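Long-range contacts in ribulose-1,5-bisphosphate carboxylase/oxygenase large subunit (Rhodopseudomonas palustris, PDB 3QFW), which is a Rubisco-like protein, related to the magnesium-dependent enzyme that carboxylates ribulose bisphosphate, and probably catalyses a different reaction on a similar substrate: residues B[130-135]-B[336-341]; B[283-288]-B[328-333]. All blocks are in the same frame, centred on the assembly; numbering follows the deposited sequence.

Both contacts belong to the alpha/beta barrel of the catalytic domain. Contact 1 pairs its first and last strands, and contact 2, nested along the chain inside the loop that contact 1 closes, sets the turn after strand 280-284 against helix 327-334. That helix is followed, after a short loop, by strand 339-341 of contact 1. The centres of the contacts are about 11 Å apart, and Leu331 bridges them: its CD1 lies 3.5 Å from Ala132 CB and equally close to Val338 CG1. Contact 2 sits beyond the C-terminal end of its strand, the barrel end where enzymes of this fold carry their active sites; a further sulfate, probably from the crystallisation liquor but possibly marking a pocket, lies about 5 Å from the side chain of Tyr286.

Contact 1: B[130-135]-B[336-341]; sequences SRALTA and QDVMLL. With SO4 (sulfate ion), chain H.
Leu133 and Met339 sit side by side at the start of a parallel strand pair, with Leu133 CB 3.7 Å from Met339 CG. Three backbone hydrogen bonds join the segments: Leu133 N to Val338 O, nearly straight at 174°, then Leu340 N to Leu133 O and Ala135 N to Leu340 O. On the same face, Ala135 CB is pressed tightly by Leu341 CD1, 3.5 Å away. Since 133-138 is the first strand of the TIM barrel and 339-341 the last, this pairing closes the barrel. Just ahead of it runs Arg131. Arg131 CB lies 3.5 Å from sulfate O3; CG, set between the backbone N and the carbonyl carbon (chi1 62°), stays just as near the same oxygen, with CD 3.8 Å from sulfate O1. From there the chain is extended to NE, and NH1 turns back to Ala132 O at 3.0 Å, in the carbonyl plane on a lone pair, while NH2 forms a salt bridge with Asp161. With a leucine here, Asp161 would probably lose its charge partner and the Ala132 carbonyl its guanidinium donor. O3 of the sulfate, an ion probably from the crystallisation liquor, also accepts bonds from Ser130 N, Ser130 OG and Arg131 N.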
loop_
_atom_site.group_PDB
_atom_site.type_symbol
_atom_site.label_atom_id
_atom_site.label_comp_id
_atom_site.label_asym_id
_atom_site.label_seq_id
_atom_site.Cartn_x
_atom_site.Cartn_y
_atom_site.Cartn_z
ATOM N N SER B 130 6.305 -24.851 -24.636
ATOM C CA SER B 130 4.851 -24.784 -24.701
ATOM C C SER B 130 4.205 -25.301 -23.426
ATOM O O SER B 130 3.070 -24.942 -23.109
ATOM C CB SER B 130 4.334 -25.599 -25.892
ATOM O OG SER B 130 4.464 -26.980 -25.615
ATOM N N ARG B 131 4.924 -26.151 -22.703
ATOM C CA ARG B 131 4.416 -26.713 -21.462
ATOM C C ARG B 131 4.208 -25.617 -20.428
ATOM O O ARG B 131 4.775 -24.532 -20.547
ATOM C CB ARG B 131 5.410 -27.729 -20.905
ATOM C CG ARG B 131 6.761 -27.121 -20.547
ATOM C CD ARG B 131 7.622 -28.103 -19.774
ATOM N NE ARG B 131 8.975 -27.608 -19.520
ATOM C CZ ARG B 131 9.304 -26.815 -18.503
ATOM N NH1 ARG B 131 8.370 -26.401 -17.654
ATOM N NH2 ARG B 131 10.563 -26.421 -18.345
ATOM N N ALA B 132 3.395 -25.911 -19.419
ATOM C CA ALA B 132 3.265 -25.026 -18.263
ATOM C C ALA B 132 4.600 -24.979 -17.532
ATOM O O ALA B 132 5.462 -25.840 -17.728
ATOM C CB ALA B 132 2.159 -25.514 -17.329
ATOM N N LEU B 133 4.788 -23.971 -16.695
ATOM C CA LEU B 133 6.025 -23.868 -15.936
ATOM C C LEU B 133 5.809 -24.223 -14.468
ATOM O O LEU B 133 4.675 -24.378 -14.012
ATOM C CB LEU B 133 6.639 -22.470 -16.075
ATOM C CG LEU B 133 7.323 -22.175 -17.411
ATOM C CD1 LEU B 133 6.331 -22.066 -18.574
ATOM C CD2 LEU B 133 8.156 -20.915 -17.300
ATOM N N THR B 134 6.912 -24.362 -13.742
ATOM C CA THR B 134 6.877 -24.732 -12.335
ATOM C C THR B 134 7.718 -23.774 -11.494
ATOM O O THR B 134 8.739 -23.249 -11.950
ATOM C CB THR B 134 7.407 -26.168 -12.112
ATOM O OG1 THR B 134 8.819 -26.200 -12.360
ATOM C CG2 THR B 134 6.713 -27.164 -13.045
ATOM N N ALA B 135 7.276 -23.535 -10.264
ATOM C CA ALA B 135 8.050 -22.724 -9.330
ATOM C C ALA B 135 7.965 -23.306 -7.933
ATOM O O ALA B 135 7.011 -24.018 -7.607
ATOM C CB ALA B 135 7.542 -21.276 -9.327
ATOM N N GLN B 336 -2.020 -23.994 -20.404
ATOM C CA GLN B 336 -0.598 -24.236 -20.173
ATOM C C GLN B 336 0.233 -22.961 -20.053
ATOM O O GLN B 336 1.421 -23.026 -19.749
ATOM C CB GLN B 336 -0.021 -25.143 -21.269
ATOM C CG GLN B 336 -0.577 -26.550 -21.243
ATOM C CD GLN B 336 -0.113 -27.383 -22.424
ATOM O OE1 GLN B 336 0.948 -27.133 -22.999
ATOM N NE2 GLN B 336 -0.911 -28.372 -22.798
ATOM N N ASP B 337 -0.392 -21.814 -20.306
ATOM C CA ASP B 337 0.272 -20.524 -20.123
ATOM C C ASP B 337 0.150 -20.074 -18.662
ATOM O O ASP B 337 -0.552 -19.112 -18.335
ATOM C CB ASP B 337 -0.308 -19.470 -21.064
ATOM C CG ASP B 337 0.179 -19.623 -22.498
ATOM O OD1 ASP B 337 1.205 -20.303 -22.728
ATOM O OD2 ASP B 337 -0.466 -19.042 -23.396
ATOM N N VAL B 338 0.854 -20.789 -17.794
ATOM C CA VAL B 338 0.714 -20.641 -16.353
ATOM C C VAL B 338 1.973 -21.200 -15.706
ATOM O O VAL B 338 2.620 -22.095 -16.262
ATOM C CB VAL B 338 -0.513 -21.424 -15.844
ATOM C CG1 VAL B 338 -0.302 -22.931 -16.030
ATOM C CG2 VAL B 338 -0.814 -21.098 -14.382
ATOM N N MET B 339 2.342 -20.659 -14.551
ATOM C CA MET B 339 3.434 -21.229 -13.761
ATOM C C MET B 339 2.896 -21.686 -12.401
ATOM O O MET B 339 2.496 -20.861 -11.571
ATOM C CB MET B 339 4.568 -20.210 -13.589
ATOM C CG MET B 339 5.824 -20.739 -12.880
ATOM S SD MET B 339 7.288 -19.694 -13.130
ATOM C CE MET B 339 6.676 -18.099 -12.541
ATOM N N LEU B 340 2.874 -22.997 -12.176
ATOM C CA LEU B 340 2.356 -23.537 -10.921
ATOM C C LEU B 340 3.370 -23.429 -9.787
ATOM O O LEU B 340 4.470 -23.963 -9.861
ATOM C CB LEU B 340 1.912 -25.000 -11.100
ATOM C CG LEU B 340 0.906 -25.282 -12.219
ATOM C CD1 LEU B 340 0.620 -26.771 -12.300
ATOM C CD2 LEU B 340 -0.386 -24.501 -12.048
ATOM N N LEU B 341 2.998 -22.732 -8.722
ATOM C CA LEU B 341 3.895 -22.615 -7.579
ATOM C C LEU B 341 3.579 -23.693 -6.558
ATOM O O LEU B 341 2.483 -23.723 -6.009
ATOM C CB LEU B 341 3.768 -21.226 -6.953
ATOM C CG LEU B 341 4.653 -20.892 -5.754
ATOM C CD1 LEU B 341 6.105 -20.900 -6.160
ATOM C CD2 LEU B 341 4.252 -19.523 -5.195
HETATM S S SO4 H . 8.306 -28.142 -24.122
HETATM O O1 SO4 H . 8.266 -29.346 -23.293
HETATM O O2 SO4 H . 9.438 -27.308 -23.693
HETATM O O3 SO4 H . 7.053 -27.395 -23.996
HETATM O O4 SO4 H . 8.485 -28.529 -25.513
#

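Contact 2: B[283-288]-B[328-333]; sequences FPNYGG and NELLRF. With SO4 (sulfate ion), chain G.
Tyr286 and Phe333 run past one another with their side chains pointing opposite ways, and the tyrosine puts its CE1 over the centre of the phenylalanine ring, 3.7 Å above its plane. The rings are inclined at 46° with centroids 4.7 Å apart, so the meeting is oblique. Phe333 CG stands anti to the backbone N (chi1 -171°), which swings the ring out from the helix so that one face meets Tyr286 CE1. Farther along, the Tyr286 hydroxyl donates a short hydrogen bond to Glu329, OH to OE2 2.6 Å. The carboxylate oxygen lies near the plane of the tyrosine ring, at its edge, but the hydroxyl meets OE2 on the anti side and 32° out of the carboxylate plane. Glu329 OE1 has its own salt bridge to Arg326. In barrel terms, the turn that follows strand 280-284, a type II beta turn from Asn285 to Gly288, thus packs on helix 327-334, which lies in the crossover between strands 315-319 and 339-341. Over one face of the Tyr286 ring, toward its rim, comes the Asn285 amide, with ND2 3.8 Å above the plane. Leu330 reaches the same amide from the helix, CD2 to ND2 3.3 Å, and its CD2 also lies 3.5 Å from the Tyr286 OH. Asn285 OD1 is hydrogen-bonded to the hydroxyl of Tyr334, which fixes how the amide is turned.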
loop_
_atom_site.group_PDB
_atom_site.type_symbol
_atom_site.label_atom_id
_atom_site.label_comp_id
_atom_site.label_asym_id
_atom_site.label_seq_id
_atom_site.Cartn_x
_atom_site.Cartn_y
_atom_site.Cartn_z
ATOM N N PHE B 283 -0.400 -15.270 -6.981
ATOM C CA PHE B 283 -1.710 -15.086 -6.357
ATOM C C PHE B 283 -2.175 -16.415 -5.783
ATOM O O PHE B 283 -1.808 -17.491 -6.293
ATOM C CB PHE B 283 -2.741 -14.568 -7.366
ATOM C CG PHE B 283 -3.018 -15.525 -8.509
ATOM C CD1 PHE B 283 -4.157 -16.316 -8.511
ATOM C CD2 PHE B 283 -2.149 -15.604 -9.578
ATOM C CE1 PHE B 283 -4.420 -17.182 -9.573
ATOM C CE2 PHE B 283 -2.397 -16.475 -10.647
ATOM C CZ PHE B 283 -3.532 -17.263 -10.634
ATOM N N PRO B 284 -2.977 -16.352 -4.719
ATOM C CA PRO B 284 -3.487 -17.573 -4.091
ATOM C C PRO B 284 -4.527 -18.235 -4.982
ATOM O O PRO B 284 -5.489 -17.595 -5.417
ATOM C CB PRO B 284 -4.101 -17.066 -2.776
ATOM C CG PRO B 284 -4.385 -15.617 -3.012
ATOM C CD PRO B 284 -3.344 -15.131 -3.967
ATOM N N ASN B 285 -4.304 -19.514 -5.274
ATOM C CA ASN B 285 -5.190 -20.286 -6.132
ATOM C C ASN B 285 -6.520 -20.457 -5.416
ATOM O O ASN B 285 -6.590 -20.316 -4.191
ATOM C CB ASN B 285 -4.551 -21.658 -6.405
ATOM C CG ASN B 285 -5.276 -22.453 -7.481
ATOM O OD1 ASN B 285 -5.483 -21.978 -8.597
ATOM N ND2 ASN B 285 -5.662 -23.674 -7.141
ATOM N N TYR B 286 -7.585 -20.729 -6.163
ATOM C CA TYR B 286 -8.845 -21.079 -5.531
ATOM C C TYR B 286 -8.610 -22.375 -4.771
ATOM O O TYR B 286 -7.704 -23.133 -5.109
ATOM C CB TYR B 286 -9.945 -21.265 -6.573
ATOM C CG TYR B 286 -9.659 -22.380 -7.546
ATOM C CD1 TYR B 286 -8.862 -22.160 -8.660
ATOM C CD2 TYR B 286 -10.190 -23.649 -7.355
ATOM C CE1 TYR B 286 -8.595 -23.171 -9.556
ATOM C CE2 TYR B 286 -9.932 -24.673 -8.251
ATOM C CZ TYR B 286 -9.131 -24.427 -9.348
ATOM O OH TYR B 286 -8.865 -25.432 -10.250
ATOM N N GLY B 287 -9.411 -22.627 -3.744
ATOM C CA GLY B 287 -9.305 -23.871 -2.997
ATOM C C GLY B 287 -8.022 -24.024 -2.194
ATOM O O GLY B 287 -7.813 -25.049 -1.543
ATOM N N GLY B 288 -7.155 -23.016 -2.253
ATOM C CA GLY B 288 -5.973 -22.981 -1.412
ATOM C C GLY B 288 -6.362 -22.473 -0.030
ATOM O O GLY B 288 -7.519 -22.598 0.373
ATOM N N ASN B 328 -3.096 -31.814 -12.966
ATOM C CA ASN B 328 -3.951 -31.870 -14.155
ATOM C C ASN B 328 -5.166 -30.942 -14.069
ATOM O O ASN B 328 -5.480 -30.230 -15.029
ATOM C CB ASN B 328 -4.360 -33.311 -14.494
ATOM C CG ASN B 328 -3.185 -34.151 -14.941
ATOM O OD1 ASN B 328 -2.134 -33.621 -15.307
ATOM N ND2 ASN B 328 -3.354 -35.470 -14.918
ATOM N N GLU B 329 -5.842 -30.959 -12.926
ATOM C CA GLU B 329 -6.912 -29.997 -12.640
ATOM C C GLU B 329 -6.489 -28.570 -12.989
ATOM O O GLU B 329 -7.172 -27.865 -13.736
ATOM C CB GLU B 329 -7.330 -30.060 -11.160
ATOM C CG GLU B 329 -8.304 -28.935 -10.737
ATOM C CD GLU B 329 -8.316 -28.659 -9.230
ATOM O OE1 GLU B 329 -7.716 -29.443 -8.464
ATOM O OE2 GLU B 329 -8.932 -27.649 -8.816
ATOM N N LEU B 330 -5.355 -28.143 -12.453
ATOM C CA LEU B 330 -4.965 -26.746 -12.615
ATOM C C LEU B 330 -4.576 -26.414 -14.052
ATOM O O LEU B 330 -4.783 -25.295 -14.514
ATOM C CB LEU B 330 -3.856 -26.367 -11.631
ATOM C CG LEU B 330 -4.333 -26.354 -10.176
ATOM C CD1 LEU B 330 -3.165 -26.097 -9.251
ATOM C CD2 LEU B 330 -5.423 -25.307 -9.979
ATOM N N LEU B 331 -4.006 -27.382 -14.760
ATOM C CA LEU B 331 -3.644 -27.153 -16.148
ATOM C C LEU B 331 -4.877 -27.182 -17.037
ATOM O O LEU B 331 -4.922 -26.500 -18.061
ATOM C CB LEU B 331 -2.597 -28.157 -16.619
ATOM C CG LEU B 331 -1.141 -27.863 -16.232
ATOM C CD1 LEU B 331 -0.906 -26.422 -15.852
ATOM C CD2 LEU B 331 -0.661 -28.778 -15.132
ATOM N N ARG B 332 -5.880 -27.967 -16.645
ATOM C CA ARG B 332 -7.172 -27.913 -17.328
ATOM C C ARG B 332 -7.798 -26.542 -17.079
ATOM O O ARG B 332 -8.336 -25.909 -17.987
ATOM C CB ARG B 332 -8.109 -29.009 -16.827
ATOM C CG ARG B 332 -7.740 -30.412 -17.321
ATOM C CD ARG B 332 -8.528 -31.504 -16.582
ATOM N NE ARG B 332 -7.947 -32.831 -16.824
ATOM C CZ ARG B 332 -7.747 -33.749 -15.881
ATOM N NH1 ARG B 332 -8.089 -33.508 -14.622
ATOM N NH2 ARG B 332 -7.195 -34.908 -16.191
ATOM N N PHE B 333 -7.721 -26.097 -15.832
ATOM C CA PHE B 333 -8.325 -24.830 -15.453
ATOM C C PHE B 333 -7.674 -23.645 -16.155
ATOM O O PHE B 333 -8.354 -22.809 -16.755
ATOM C CB PHE B 333 -8.238 -24.623 -13.938
ATOM C CG PHE B 333 -9.034 -23.443 -13.458
ATOM C CD1 PHE B 333 -10.403 -23.551 -13.286
ATOM C CD2 PHE B 333 -8.420 -22.224 -13.209
ATOM C CE1 PHE B 333 -11.152 -22.471 -12.859
ATOM C CE2 PHE B 333 -9.157 -21.138 -12.781
ATOM C CZ PHE B 333 -10.522 -21.256 -12.601
HETATM S S SO4 G . -6.239 -36.523 -12.448
HETATM O O1 SO4 G . -4.831 -36.152 -12.303
HETATM O O2 SO4 G . -6.591 -37.456 -11.377
HETATM O O3 SO4 G . -6.464 -37.159 -13.738
HETATM O O4 SO4 G . -7.072 -35.321 -12.362
#